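Local coordinates for maternal effect protein oskar (Drosophila melanogaster, PDB 5A4A) that induces germ plasm and germline formation in the fly and probably binds RNA through its OSK domain, which has an SGNH hydrolase-like fold, at residues A[190-193]-A[194-197]; A[34-37]-A[38-42]. One frame throughout, in Å; residues are numbered along the deposited sequence.

Interaction 1. Residues A[190-193]-A[194-197]; sequences WNKI and GRQR. With SO4 (sulfate ion), chain B.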
loop_
_atom_site.group_PDB
_atom_site.type_symbol
_atom_site.label_atom_id
_atom_site.label_comp_id
_atom_site.label_asym_id
_atom_site.label_seq_id
_atom_site.Cartn_x
_atom_site.Cartn_y
_atom_site.Cartn_z
ATOM N N TRP A 190 1.274 4.741 11.852
ATOM C CA TRP A 190 1.223 6.184 11.889
ATOM C C TRP A 190 0.181 6.599 12.927
ATOM O O TRP A 190 -0.907 6.024 12.997
ATOM C CB TRP A 190 0.851 6.747 10.510
ATOM C CG TRP A 190 1.604 6.122 9.351
ATOM C CD1 TRP A 190 2.887 5.628 9.356
ATOM C CD2 TRP A 190 1.114 5.949 8.008
ATOM N NE1 TRP A 190 3.212 5.148 8.097
ATOM C CE2 TRP A 190 2.141 5.327 7.264
ATOM C CE3 TRP A 190 -0.097 6.246 7.375
ATOM C CZ2 TRP A 190 1.990 5.009 5.904
ATOM C CZ3 TRP A 190 -0.248 5.923 6.033
ATOM C CH2 TRP A 190 0.792 5.310 5.312
ATOM N N ASN A 191 0.517 7.597 13.738
ATOM C CA ASN A 191 -0.435 8.069 14.743
ATOM C C ASN A 191 -1.392 9.081 14.118
ATOM O O ASN A 191 -1.411 9.229 12.897
ATOM C CB ASN A 191 0.266 8.599 16.005
ATOM C CG ASN A 191 1.032 9.892 15.773
ATOM O OD1 ASN A 191 0.969 10.499 14.710
ATOM N ND2 ASN A 191 1.761 10.320 16.789
ATOM N N LYS A 192 -2.197 9.761 14.933
ATOM C CA LYS A 192 -3.180 10.689 14.374
ATOM C C LYS A 192 -2.534 11.772 13.505
ATOM O O LYS A 192 -3.012 12.078 12.416
ATOM C CB LYS A 192 -4.046 11.326 15.469
ATOM C CG LYS A 192 -5.088 12.294 14.907
ATOM C CD LYS A 192 -6.173 12.628 15.925
ATOM C CE LYS A 192 -7.577 12.505 15.325
ATOM N NZ LYS A 192 -8.340 11.377 15.938
ATOM N N ILE A 193 -1.441 12.342 13.998
ATOM C CA ILE A 193 -0.709 13.373 13.260
ATOM C C ILE A 193 -0.123 12.804 11.960
ATOM O O ILE A 193 -0.231 13.413 10.886
ATOM C CB ILE A 193 0.412 13.969 14.132
ATOM C CG1 ILE A 193 -0.180 14.619 15.385
ATOM C CG2 ILE A 193 1.251 14.956 13.338
ATOM C CD1 ILE A 193 0.851 14.917 16.468
ATOM N N GLY A 194 0.499 11.634 12.068
ATOM C CA GLY A 194 1.081 10.960 10.921
ATOM C C GLY A 194 0.064 10.615 9.856
ATOM O O GLY A 194 0.290 10.883 8.670
ATOM N N ARG A 195 -1.058 10.032 10.267
ATOM C CA ARG A 195 -2.114 9.696 9.314
ATOM C C ARG A 195 -2.636 10.923 8.594
ATOM O O ARG A 195 -2.870 10.898 7.399
ATOM C CB ARG A 195 -3.266 8.987 10.031
ATOM C CG ARG A 195 -2.918 7.625 10.572
ATOM C CD ARG A 195 -4.156 6.881 11.062
ATOM N NE ARG A 195 -4.884 7.548 12.147
ATOM C CZ ARG A 195 -4.620 7.389 13.442
ATOM N NH1 ARG A 195 -3.598 6.649 13.820
ATOM N NH2 ARG A 195 -5.358 7.996 14.361
ATOM N N GLN A 196 -2.835 12.006 9.326
ATOM C CA GLN A 196 -3.354 13.202 8.677
ATOM C C GLN A 196 -2.339 13.813 7.715
ATOM O O GLN A 196 -2.722 14.276 6.652
ATOM C CB GLN A 196 -3.890 14.240 9.674
ATOM C CG GLN A 196 -4.942 15.179 9.053
ATOM C CD GLN A 196 -6.137 14.439 8.427
ATOM O OE1 GLN A 196 -6.584 14.779 7.329
ATOM N NE2 GLN A 196 -6.668 13.437 9.137
ATOM N N ARG A 197 -1.053 13.781 8.060
ATOM C CA ARG A 197 -0.022 14.278 7.134
ATOM C C ARG A 197 -0.012 13.501 5.817
ATOM O O ARG A 197 0.061 14.103 4.745
ATOM C CB ARG A 197 1.370 14.275 7.774
ATOM C CG ARG A 197 1.584 15.406 8.783
ATOM C CD ARG A 197 2.894 15.237 9.561
ATOM N NE ARG A 197 4.075 15.553 8.767
ATOM C CZ ARG A 197 4.569 16.780 8.631
ATOM N NH1 ARG A 197 3.973 17.805 9.216
ATOM N NH2 ARG A 197 5.647 16.989 7.893
HETATM S S SO4 B . -3.342 7.482 17.607
HETATM O O1 SO4 B . -3.204 6.907 18.939
HETATM O O2 SO4 B . -4.737 7.468 17.191
HETATM O O3 SO4 B . -2.878 8.869 17.620
HETATM O O4 SO4 B . -2.557 6.673 16.684
HETATM O O HOH W 1 -8.038 9.208 13.777
HETATM O O HOH W 2 -5.762 11.888 11.659
#

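Interaction 2. Residues A[34-37]-A[38-42]; sequences LYLA and RMELK. With SO4 (sulfate ion), chain F.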
loop_
_atom_site.group_PDB
_atom_site.type_symbol
_atom_site.label_atom_id
_atom_site.label_comp_id
_atom_site.label_asym_id
_atom_site.label_seq_id
_atom_site.Cartn_x
_atom_site.Cartn_y
_atom_site.Cartn_z
ATOM N N LEU A 34 -4.516 0.206 5.008
ATOM C CA LEU A 34 -5.686 -0.374 5.670
ATOM C C LEU A 34 -6.013 0.410 6.944
ATOM O O LEU A 34 -7.161 0.791 7.176
ATOM C CB LEU A 34 -5.455 -1.850 5.993
ATOM C CG LEU A 34 -6.627 -2.606 6.645
ATOM C CD1 LEU A 34 -7.876 -2.470 5.795
ATOM C CD2 LEU A 34 -6.293 -4.078 6.840
ATOM N N TYR A 35 -4.994 0.667 7.761
ATOM C CA TYR A 35 -5.201 1.392 9.008
ATOM C C TYR A 35 -5.578 2.851 8.782
ATOM O O TYR A 35 -6.457 3.381 9.466
ATOM C CB TYR A 35 -3.959 1.295 9.894
ATOM C CG TYR A 35 -4.117 1.881 11.283
ATOM C CD1 TYR A 35 -5.108 1.424 12.158
ATOM C CD2 TYR A 35 -3.243 2.864 11.733
ATOM C CE1 TYR A 35 -5.228 1.955 13.425
ATOM C CE2 TYR A 35 -3.354 3.396 12.990
ATOM C CZ TYR A 35 -4.343 2.936 13.842
ATOM O OH TYR A 35 -4.432 3.480 15.100
ATOM N N LEU A 36 -4.902 3.499 7.838
ATOM C CA LEU A 36 -5.276 4.847 7.431
ATOM C C LEU A 36 -6.756 4.902 7.089
ATOM O O LEU A 36 -7.473 5.783 7.553
ATOM C CB LEU A 36 -4.449 5.311 6.233
ATOM C CG LEU A 36 -4.788 6.737 5.783
ATOM C CD1 LEU A 36 -4.500 7.680 6.919
ATOM C CD2 LEU A 36 -3.989 7.140 4.559
ATOM N N ALA A 37 -7.213 3.947 6.287
ATOM C CA ALA A 37 -8.612 3.929 5.864
ATOM C C ALA A 37 -9.572 3.634 7.013
ATOM O O ALA A 37 -10.679 4.185 7.063
ATOM C CB ALA A 37 -8.811 2.935 4.724
ATOM N N ARG A 38 -9.146 2.781 7.940
ATOM C CA ARG A 38 -9.990 2.425 9.080
ATOM C C ARG A 38 -10.187 3.638 9.973
ATOM O O ARG A 38 -11.289 3.924 10.444
ATOM C CB ARG A 38 -9.349 1.293 9.877
ATOM C CG ARG A 38 -10.114 0.890 11.127
ATOM C CD ARG A 38 -11.494 0.361 10.788
ATOM N NE ARG A 38 -12.040 -0.397 11.912
ATOM C CZ ARG A 38 -13.154 -1.116 11.859
ATOM N NH1 ARG A 38 -13.849 -1.162 10.734
ATOM N NH2 ARG A 38 -13.569 -1.796 12.934
ATOM N N MET A 39 -9.109 4.379 10.179
ATOM C CA MET A 39 -9.149 5.506 11.104
ATOM C C MET A 39 -9.677 6.807 10.512
ATOM O O MET A 39 -10.279 7.614 11.233
ATOM C CB MET A 39 -7.762 5.736 11.707
ATOM C CG MET A 39 -7.218 4.535 12.467
ATOM S SD MET A 39 -8.276 3.968 13.812
ATOM C CE MET A 39 -8.115 5.346 14.929
ATOM N N GLU A 40 -9.450 7.019 9.216
ATOM C CA GLU A 40 -9.729 8.311 8.608
ATOM C C GLU A 40 -10.813 8.248 7.536
ATOM O O GLU A 40 -11.415 9.267 7.215
ATOM C CB GLU A 40 -8.448 8.893 7.997
ATOM C CG GLU A 40 -7.266 8.932 8.948
ATOM C CD GLU A 40 -7.532 9.775 10.177
ATOM O OE1 GLU A 40 -8.285 10.768 10.069
ATOM O OE2 GLU A 40 -6.996 9.441 11.256
ATOM N N LEU A 41 -11.068 7.059 6.990
ATOM C CA LEU A 41 -11.945 6.944 5.819
ATOM C C LEU A 41 -13.154 6.020 6.003
ATOM O O LEU A 41 -13.789 5.624 5.023
ATOM C CB LEU A 41 -11.130 6.526 4.582
ATOM C CG LEU A 41 -9.975 7.465 4.210
ATOM C CD1 LEU A 41 -9.046 6.804 3.194
ATOM C CD2 LEU A 41 -10.508 8.781 3.650
ATOM N N LYS A 42 -13.457 5.674 7.254
ATOM C CA LYS A 42 -14.674 4.929 7.604
ATOM C C LYS A 42 -14.797 3.557 6.943
ATOM O O LYS A 42 -15.902 3.067 6.723
ATOM C CB LYS A 42 -15.921 5.759 7.282
ATOM C CG LYS A 42 -15.986 7.078 8.033
ATOM C CD LYS A 42 -17.253 7.846 7.685
ATOM C CE LYS A 42 -17.472 8.997 8.653
ATOM N NZ LYS A 42 -18.610 9.867 8.235
HETATM S S SO4 F . -15.962 -4.172 11.230
HETATM O O1 SO4 F . -15.789 -3.473 12.495
HETATM O O2 SO4 F . -15.084 -5.335 11.185
HETATM O O3 SO4 F . -17.352 -4.589 11.095
HETATM O O4 SO4 F . -15.626 -3.282 10.115
#

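Interaction 1. Residues A[190-193]-A[194-197]
R195 folds back from the first turn of helix 192-204 over the residues that lead into it, and W190, N191 and K192 each meet a different part of it. Its CB lies 3.4 Å from N191 O, the carbonyl that also accepts the backbone N of R195. CG touches the same N191 O and packs 3.9 Å from W190 CB. With CG beside the backbone N and a bend about CG-CD (chi3 -61°), the chain doubles back toward the start of the helix. NE is directed to helix 31-40 and forms a salt bridge with E40. The guanidinium lies with one face over the N191-K192 peptide, while the sulfate sits in plane at its edge and W190 O near it, tilted out of the plane. R195 NH1 donates to W190 O at 2.9 Å in a bent bond (131°). The same NH1 also donates to sulfate O4; NH2 gives sulfate O2 a nearly straight bond of 2.9 Å and also reaches a water shared with K192 NZ. Bonds at all three nitrogens thus fix the rotation of the group. The sulfate, probably from the crystallisation liquor, also accepts from K192 N and from Q174. Beside this site, N191 OD1 accepts G194 N at 2.9 Å in a nearly straight bond; chi1 of 69° places the amide between backbone N and carbonyl carbon, close to the first turn. N191 ND2 is held by D171 O. The arrangement is an Asn N-cap with an anion bound at the helix N-terminus, where the helix dipole and an arginine would both favour negative charge.

Interaction 2. Residues A[34-37]-A[38-42]
M39 sets its CG over one face of the Y35 ring, one helical turn further on. This CG stands 3.7 Å from the Y35 ring centroid and 23° off the normal, a CH-pi contact displaced toward the CE1 rim, where Y35 CE1 and M39 CG are 3.4 Å apart. SD follows more obliquely, 4.5 Å from the centroid, and makes a Met-aromatic contact. A bend at chi2 (-57°) sets SD beside CE1, and a second at chi3 brings CE near Y35 OH. F189 meets the same ring with its plane steeply inclined. L36 and E40 form the next i/i+4 pair, their side chains at about a right angle, with L36 CD1 3.7 Å from E40 CG; the carboxylate of E40 has its partner in R195. These pairs ride on the last turns of helix 31-40, which follows strand 25-29 of the central sheet in the SGNH hydrolase-like fold. The helix ends here: L41 N still reaches A37 O at 2.9 Å, but from well above the carbonyl plane, and L41 CD1 rests 4.2 Å from A37 CB. The guanidinium of R38 holds a sulfate through two bonds, NH1 to O4 and NH2 to O1, both 2.8 Å. R44 and F45 N bind the same anion, and R38 NH1 also donates to C43 O.

Interaction 2 closes about 150 residues before interaction 1 opens, yet their centres are only 11 Å apart, on the same side of the chain's centre. Interaction 2 occupies the C-terminal turns of helix 31-40 and interaction 1 the start of helix 192-204, so the two sites bring together the first and last helices of the chain. R195 makes most of the closest crossing contacts: its NE forms a 3.0 Å salt bridge with E40 OE2, its NH1 packs 3.4 Å from Y35 CE2, and NE also touches M39. This is consistent with 34-42 helping to set the orientation of the arginine that grips the sulfate of 190-197.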